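Local structure of CPXV203 protein (Cowpox virus, 4HKJ) at residues V55-Q60 with K102-S107; F119-Y124 with H131-Y136. The protein probably binds host MHC class I molecules and keeps them inside the infected cell, away from the antigen-presenting cell surface. All coordinates share one frame; numbering follows the deposited sequence.

Interaction 1. Residues V55-Q60 with K102-S107; sequences VVVHDQ and KHILIS
Val55 meets Ile106 across the two strands: its CG1, swung anti to the backbone N (chi1 -179°), rests 3.6 Å from Ile106 CG2. At Val56 the main chains form a hydrogen-bonded antiparallel pair with Ser107. Val56 N donates to Ser107 O at 2.9 Å and Val56 O accepts Ser107 N at 2.7 Å, the latter bond almost straight. Val57 then turns to the side of the isoleucines and touches two of them, Ile104 and Ile106. Its CG2 runs alongside Ile106 CG1 at 3.7 Å with the two side chains pointing the same way, while its CG1 leans on Ile104 CG2. Phe86 of strand 81-88 covers Val57 from the facing sheet. His58 repeats the two-bond pairing with Leu105, their side chains on the Val56-Ser107 face; its N reaches Leu105 O at 2.8 Å, while its ring ND1 bonds Gly44 O. Beyond Asp59 the pairing frays, and Gln60 N makes only a weak bond to His103 O. The extended side chain of Gln60 reaches across to His103: its OE1 lies over one face of the ring, 3.8 Å from His103 CG, amide and ring planes 20° apart, while CD sits against His103 CB. His131 stacks on the opposite face of that imidazole. A valine-isoleucine face turned inward and a more polar one outward are characteristic of a strand pair in a beta-sandwich, consistent with the poxvirus T4-like family.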
loop_
_atom_site.group_PDB
_atom_site.type_symbol
_atom_site.label_atom_id
_atom_site.label_comp_id
_atom_site.label_asym_id
_atom_site.label_seq_id
_atom_site.Cartn_x
_atom_site.Cartn_y
_atom_site.Cartn_z
ATOM N N VAL D 55 -15.748 -17.388 -5.506
ATOM C CA VAL D 55 -14.429 -17.354 -6.125
ATOM C C VAL D 55 -13.927 -18.748 -6.487
ATOM O O VAL D 55 -13.981 -19.669 -5.673
ATOM C CB VAL D 55 -13.407 -16.659 -5.204
ATOM C CG1 VAL D 55 -12.044 -16.595 -5.867
ATOM C CG2 VAL D 55 -13.893 -15.263 -4.837
ATOM N N VAL D 56 -13.444 -18.890 -7.717
ATOM C CA VAL D 56 -12.897 -20.152 -8.194
ATOM C C VAL D 56 -11.386 -20.041 -8.369
ATOM O O VAL D 56 -10.894 -19.099 -8.993
ATOM C CB VAL D 56 -13.530 -20.559 -9.539
ATOM C CG1 VAL D 56 -12.961 -21.884 -10.013
ATOM C CG2 VAL D 56 -15.043 -20.644 -9.412
ATOM N N VAL D 57 -10.654 -21.000 -7.812
ATOM C CA VAL D 57 -9.197 -21.006 -7.915
ATOM C C VAL D 57 -8.691 -22.298 -8.555
ATOM O O VAL D 57 -8.916 -23.390 -8.033
ATOM C CB VAL D 57 -8.534 -20.835 -6.534
ATOM C CG1 VAL D 57 -7.021 -20.819 -6.672
ATOM C CG2 VAL D 57 -9.023 -19.561 -5.865
ATOM N N HIS D 58 -8.009 -22.170 -9.689
ATOM C CA HIS D 58 -7.483 -23.330 -10.401
ATOM C C HIS D 58 -5.962 -23.317 -10.481
ATOM O O HIS D 58 -5.317 -22.322 -10.150
ATOM C CB HIS D 58 -8.052 -23.397 -11.820
ATOM C CG HIS D 58 -9.485 -23.821 -11.882
ATOM N ND1 HIS D 58 -9.904 -25.084 -11.525
ATOM C CD2 HIS D 58 -10.596 -23.153 -12.274
ATOM C CE1 HIS D 58 -11.212 -25.175 -11.687
ATOM N NE2 HIS D 58 -11.656 -24.017 -12.141
ATOM N N ASP D 59 -5.400 -24.439 -10.919
ATOM C CA ASP D 59 -3.986 -24.514 -11.262
ATOM C C ASP D 59 -3.839 -25.063 -12.678
ATOM O O ASP D 59 -4.805 -25.564 -13.255
ATOM C CB ASP D 59 -3.205 -25.363 -10.250
ATOM C CG ASP D 59 -3.795 -26.756 -10.053
ATOM O OD1 ASP D 59 -4.532 -27.244 -10.936
ATOM O OD2 ASP D 59 -3.506 -27.372 -9.004
ATOM N N GLN D 60 -2.638 -24.974 -13.239
ATOM C CA GLN D 60 -2.411 -25.443 -14.604
ATOM C C GLN D 60 -2.109 -26.938 -14.671
ATOM O O GLN D 60 -1.522 -27.419 -15.642
ATOM C CB GLN D 60 -1.297 -24.636 -15.278
ATOM C CG GLN D 60 -1.686 -23.200 -15.605
ATOM C CD GLN D 60 -0.612 -22.462 -16.380
ATOM O OE1 GLN D 60 0.422 -23.031 -16.727
ATOM N NE2 GLN D 60 -0.855 -21.186 -16.657
ATOM N N LYS D 102 2.125 -24.353 -9.371
ATOM C CA LYS D 102 2.549 -23.033 -8.918
ATOM C C LYS D 102 2.040 -21.919 -9.830
ATOM O O LYS D 102 2.384 -20.750 -9.654
ATOM C CB LYS D 102 4.071 -22.972 -8.776
ATOM C CG LYS D 102 4.612 -23.884 -7.685
ATOM C CD LYS D 102 6.121 -23.772 -7.543
ATOM C CE LYS D 102 6.840 -24.316 -8.767
ATOM N NZ LYS D 102 8.317 -24.273 -8.594
ATOM N N HIS D 103 1.220 -22.291 -10.807
ATOM C CA HIS D 103 0.527 -21.315 -11.636
ATOM C C HIS D 103 -0.937 -21.245 -11.224
ATOM O O HIS D 103 -1.709 -22.168 -11.479
ATOM C CB HIS D 103 0.653 -21.665 -13.119
ATOM C CG HIS D 103 1.951 -21.238 -13.730
ATOM N ND1 HIS D 103 3.123 -21.943 -13.559
ATOM C CD2 HIS D 103 2.264 -20.172 -14.503
ATOM C CE1 HIS D 103 4.099 -21.334 -14.205
ATOM N NE2 HIS D 103 3.605 -20.255 -14.787
ATOM N N ILE D 104 -1.307 -20.142 -10.582
ATOM C CA ILE D 104 -2.637 -19.992 -10.004
ATOM C C ILE D 104 -3.543 -19.097 -10.846
ATOM O O ILE D 104 -3.160 -17.989 -11.221
ATOM C CB ILE D 104 -2.555 -19.414 -8.577
ATOM C CG1 ILE D 104 -1.659 -20.285 -7.695
ATOM C CG2 ILE D 104 -3.941 -19.278 -7.972
ATOM C CD1 ILE D 104 -2.137 -21.712 -7.557
ATOM N N LEU D 105 -4.745 -19.585 -11.136
ATOM C CA LEU D 105 -5.754 -18.788 -11.822
ATOM C C LEU D 105 -6.971 -18.582 -10.925
ATOM O O LEU D 105 -7.658 -19.538 -10.566
ATOM C CB LEU D 105 -6.178 -19.452 -13.131
ATOM C CG LEU D 105 -7.401 -18.825 -13.808
ATOM C CD1 LEU D 105 -7.126 -17.380 -14.208
ATOM C CD2 LEU D 105 -7.839 -19.649 -15.009
ATOM N N ILE D 106 -7.231 -17.329 -10.568
ATOM C CA ILE D 106 -8.327 -17.004 -9.664
ATOM C C ILE D 106 -9.423 -16.206 -10.365
ATOM O O ILE D 106 -9.164 -15.155 -10.951
ATOM C CB ILE D 106 -7.817 -16.233 -8.432
ATOM C CG1 ILE D 106 -6.860 -17.112 -7.626
ATOM C CG2 ILE D 106 -8.977 -15.779 -7.567
ATOM C CD1 ILE D 106 -6.304 -16.451 -6.384
ATOM N N SER D 107 -10.650 -16.717 -10.306
ATOM C CA SER D 107 -11.789 -16.057 -10.932
ATOM C C SER D 107 -12.782 -15.585 -9.875
ATOM O O SER D 107 -13.286 -16.385 -9.085
ATOM C CB SER D 107 -12.478 -17.002 -11.917
ATOM O OG SER D 107 -11.540 -17.592 -12.800
#

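Interaction 2. Residues F119-Y124 with H131-Y136; sequences FHTLKY and HITVKY
Phe119-Tyr124 and His131-Tyr136 are the two arms of an antiparallel beta hairpin, and every hydrogen bond between the two segments is backbone to backbone. Leu122 and Val134 satisfy each other in the middle: Leu122 N donates to Val134 O and Val134 N to Leu122 O, both at 2.9 Å and close to straight. The outer pair is less regular. Tyr136 N reaches His120 O at 3.2 Å, whereas the return bond from His120 N to Tyr136 O is bent to 136° at nitrogen's hydrogen. Toward the turn, Tyr124 N gives only a weak bond to Ile132 O. Main-chain bonds of His131 with Lys102 and Ile104, and of Thr133 with Ile104 and Ile106, leave this strand bonded along both edges.

The His120 side chain stands on the Val134-Tyr136 face, and its NE2 is hydrogen-bonded to the backbone of another protein chain, which also takes up backbone bonds from Tyr124. Tyr136 OH lies in the plane of the His120 ring at its edge, without a hydrogen bond to it. On the same side of the sheet, Val134 packs against the Tyr124 ring, its CB 3.6 Å from Tyr124 CE1, and Leu144 of strand 141-152 touches both residues. Tyr124 and Tyr136 cross at about a right angle.

On the other side, Thr121 CG2 meets Thr133 CG2 at 3.7 Å, and Thr121 OG1 touches the Lys135 chain near its base. That lysine runs extended and carries CE over one face of the Phe119 ring, 4.2 Å from the centroid, in a CH-pi contact; a bend at its last torsion (chi4 67°) then folds NZ back to 3.4 Å from Phe119 CB.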
loop_
_atom_site.group_PDB
_atom_site.type_symbol
_atom_site.label_atom_id
_atom_site.label_comp_id
_atom_site.label_asym_id
_atom_site.label_seq_id
_atom_site.Cartn_x
_atom_site.Cartn_y
_atom_site.Cartn_z
ATOM N N PHE D 119 -15.777 -8.767 -17.521
ATOM C CA PHE D 119 -14.586 -9.233 -16.820
ATOM C C PHE D 119 -13.300 -8.538 -17.251
ATOM O O PHE D 119 -13.240 -7.885 -18.292
ATOM C CB PHE D 119 -14.433 -10.747 -16.976
ATOM C CG PHE D 119 -15.515 -11.535 -16.301
ATOM C CD1 PHE D 119 -15.428 -11.839 -14.954
ATOM C CD2 PHE D 119 -16.619 -11.974 -17.013
ATOM C CE1 PHE D 119 -16.423 -12.564 -14.328
ATOM C CE2 PHE D 119 -17.617 -12.700 -16.393
ATOM C CZ PHE D 119 -17.519 -12.994 -15.049
ATOM N N HIS D 120 -12.273 -8.696 -16.423
ATOM C CA HIS D 120 -10.948 -8.170 -16.703
ATOM C C HIS D 120 -9.916 -9.115 -16.108
ATOM O O HIS D 120 -9.993 -9.467 -14.930
ATOM C CB HIS D 120 -10.790 -6.772 -16.107
ATOM C CG HIS D 120 -9.397 -6.227 -16.199
ATOM N ND1 HIS D 120 -8.663 -6.254 -17.363
ATOM C CD2 HIS D 120 -8.608 -5.638 -15.267
ATOM C CE1 HIS D 120 -7.478 -5.705 -17.148
ATOM N NE2 HIS D 120 -7.421 -5.325 -15.886
ATOM N N THR D 121 -8.960 -9.539 -16.927
ATOM C CA THR D 121 -7.924 -10.456 -16.469
ATOM C C THR D 121 -6.588 -9.739 -16.327
ATOM O O THR D 121 -6.095 -9.126 -17.275
ATOM C CB THR D 121 -7.770 -11.660 -17.417
ATOM O OG1 THR D 121 -8.964 -12.454 -17.381
ATOM C CG2 THR D 121 -6.592 -12.521 -16.998
ATOM N N LEU D 122 -6.011 -9.815 -15.133
ATOM C CA LEU D 122 -4.743 -9.159 -14.853
ATOM C C LEU D 122 -3.800 -10.097 -14.114
ATOM O O LEU D 122 -4.192 -10.754 -13.149
ATOM C CB LEU D 122 -4.975 -7.894 -14.024
ATOM C CG LEU D 122 -3.732 -7.059 -13.701
ATOM C CD1 LEU D 122 -3.199 -6.379 -14.952
ATOM C CD2 LEU D 122 -4.038 -6.039 -12.615
ATOM N N LYS D 123 -2.556 -10.159 -14.576
ATOM C CA LYS D 123 -1.545 -10.980 -13.924
ATOM C C LYS D 123 -0.869 -10.178 -12.816
ATOM O O LYS D 123 -0.026 -9.321 -13.078
ATOM C CB LYS D 123 -0.524 -11.478 -14.945
ATOM C CG LYS D 123 0.416 -12.547 -14.418
ATOM C CD LYS D 123 0.918 -13.425 -15.552
ATOM C CE LYS D 123 1.499 -12.589 -16.680
ATOM N NZ LYS D 123 1.895 -13.429 -17.844
ATOM N N TYR D 124 -1.256 -10.465 -11.577
ATOM C CA TYR D 124 -0.805 -9.694 -10.425
ATOM C C TYR D 124 0.595 -10.075 -9.956
ATOM O O TYR D 124 1.381 -9.210 -9.570
ATOM C CB TYR D 124 -1.795 -9.839 -9.267
ATOM C CG TYR D 124 -3.002 -8.930 -9.365
ATOM C CD1 TYR D 124 -4.135 -9.316 -10.067
ATOM C CD2 TYR D 124 -3.006 -7.687 -8.750
ATOM C CE1 TYR D 124 -5.237 -8.488 -10.155
ATOM C CE2 TYR D 124 -4.103 -6.854 -8.832
ATOM C CZ TYR D 124 -5.215 -7.258 -9.536
ATOM O OH TYR D 124 -6.306 -6.425 -9.617
ATOM N N HIS D 131 2.794 -17.853 -9.522
ATOM C CA HIS D 131 2.169 -17.030 -10.552
ATOM C C HIS D 131 0.701 -16.811 -10.199
ATOM O O HIS D 131 -0.068 -17.766 -10.104
ATOM C CB HIS D 131 2.279 -17.702 -11.923
ATOM C CG HIS D 131 3.688 -17.901 -12.393
ATOM N ND1 HIS D 131 4.454 -18.983 -12.016
ATOM C CD2 HIS D 131 4.465 -17.157 -13.213
ATOM C CE1 HIS D 131 5.643 -18.895 -12.582
ATOM N NE2 HIS D 131 5.677 -17.797 -13.315
ATOM N N ILE D 132 0.314 -15.556 -9.994
ATOM C CA ILE D 132 -1.066 -15.245 -9.629
ATOM C C ILE D 132 -1.775 -14.409 -10.692
ATOM O O ILE D 132 -1.423 -13.254 -10.929
ATOM C CB ILE D 132 -1.154 -14.525 -8.266
ATOM C CG1 ILE D 132 -0.576 -15.407 -7.158
ATOM C CG2 ILE D 132 -2.596 -14.156 -7.951
ATOM C CD1 ILE D 132 -0.672 -14.796 -5.772
ATOM N N THR D 133 -2.778 -15.007 -11.327
ATOM C CA THR D 133 -3.591 -14.307 -12.316
ATOM C C THR D 133 -5.023 -14.165 -11.806
ATOM O O THR D 133 -5.626 -15.138 -11.350
ATOM C CB THR D 133 -3.597 -15.050 -13.664
ATOM O OG1 THR D 133 -2.250 -15.319 -14.072
ATOM C CG2 THR D 133 -4.286 -14.217 -14.731
ATOM N N VAL D 134 -5.562 -12.953 -11.877
ATOM C CA VAL D 134 -6.903 -12.690 -11.361
ATOM C C VAL D 134 -7.872 -12.210 -12.438
ATOM O O VAL D 134 -7.603 -11.242 -13.151
ATOM C CB VAL D 134 -6.875 -11.667 -10.210
ATOM C CG1 VAL D 134 -8.289 -11.334 -9.758
ATOM C CG2 VAL D 134 -6.055 -12.202 -9.054
ATOM N N LYS D 135 -9.000 -12.905 -12.545
ATOM C CA LYS D 135 -10.070 -12.537 -13.461
ATOM C C LYS D 135 -11.305 -12.168 -12.646
ATOM O O LYS D 135 -11.794 -12.977 -11.859
ATOM C CB LYS D 135 -10.383 -13.713 -14.388
ATOM C CG LYS D 135 -11.641 -13.550 -15.221
ATOM C CD LYS D 135 -12.012 -14.862 -15.898
ATOM C CE LYS D 135 -13.312 -14.742 -16.677
ATOM N NZ LYS D 135 -13.188 -13.836 -17.852
ATOM N N TYR D 136 -11.806 -10.949 -12.820
ATOM C CA TYR D 136 -12.933 -10.489 -12.012
ATOM C C TYR D 136 -13.927 -9.605 -12.764
ATOM O O TYR D 136 -13.566 -8.893 -13.701
ATOM C CB TYR D 136 -12.437 -9.780 -10.747
ATOM C CG TYR D 136 -11.697 -8.484 -11.001
ATOM C CD1 TYR D 136 -10.351 -8.484 -11.352
ATOM C CD2 TYR D 136 -12.339 -7.259 -10.874
ATOM C CE1 TYR D 136 -9.671 -7.301 -11.579
ATOM C CE2 TYR D 136 -11.667 -6.073 -11.100
ATOM C CZ TYR D 136 -10.336 -6.098 -11.451
ATOM O OH TYR D 136 -9.667 -4.916 -11.675
#

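How the interactions relate
The centres of the two interactions lie about 10 Å apart in one mixed sheet, where the order 53-59, 103-110, 131-137, 119-126 makes them adjacent. Both segments of interaction 1 precede those of interaction 2 in the sequence. Strand 103-110 is followed by the edge strand 119-126, and the chain then turns back to insert 131-137 between them, parallel to 103-110. That parallel seam joins the contacts: Ile104 N lies 2.7 Å from His131 O and Ile106 O 2.8 Å from Lys135 N, both probable hydrogen bonds. Interaction 1 thus sits inside the sheet, whereas interaction 2 includes strand 119-126, outermost within this chain, where another protein chain binds through His120 and Tyr124.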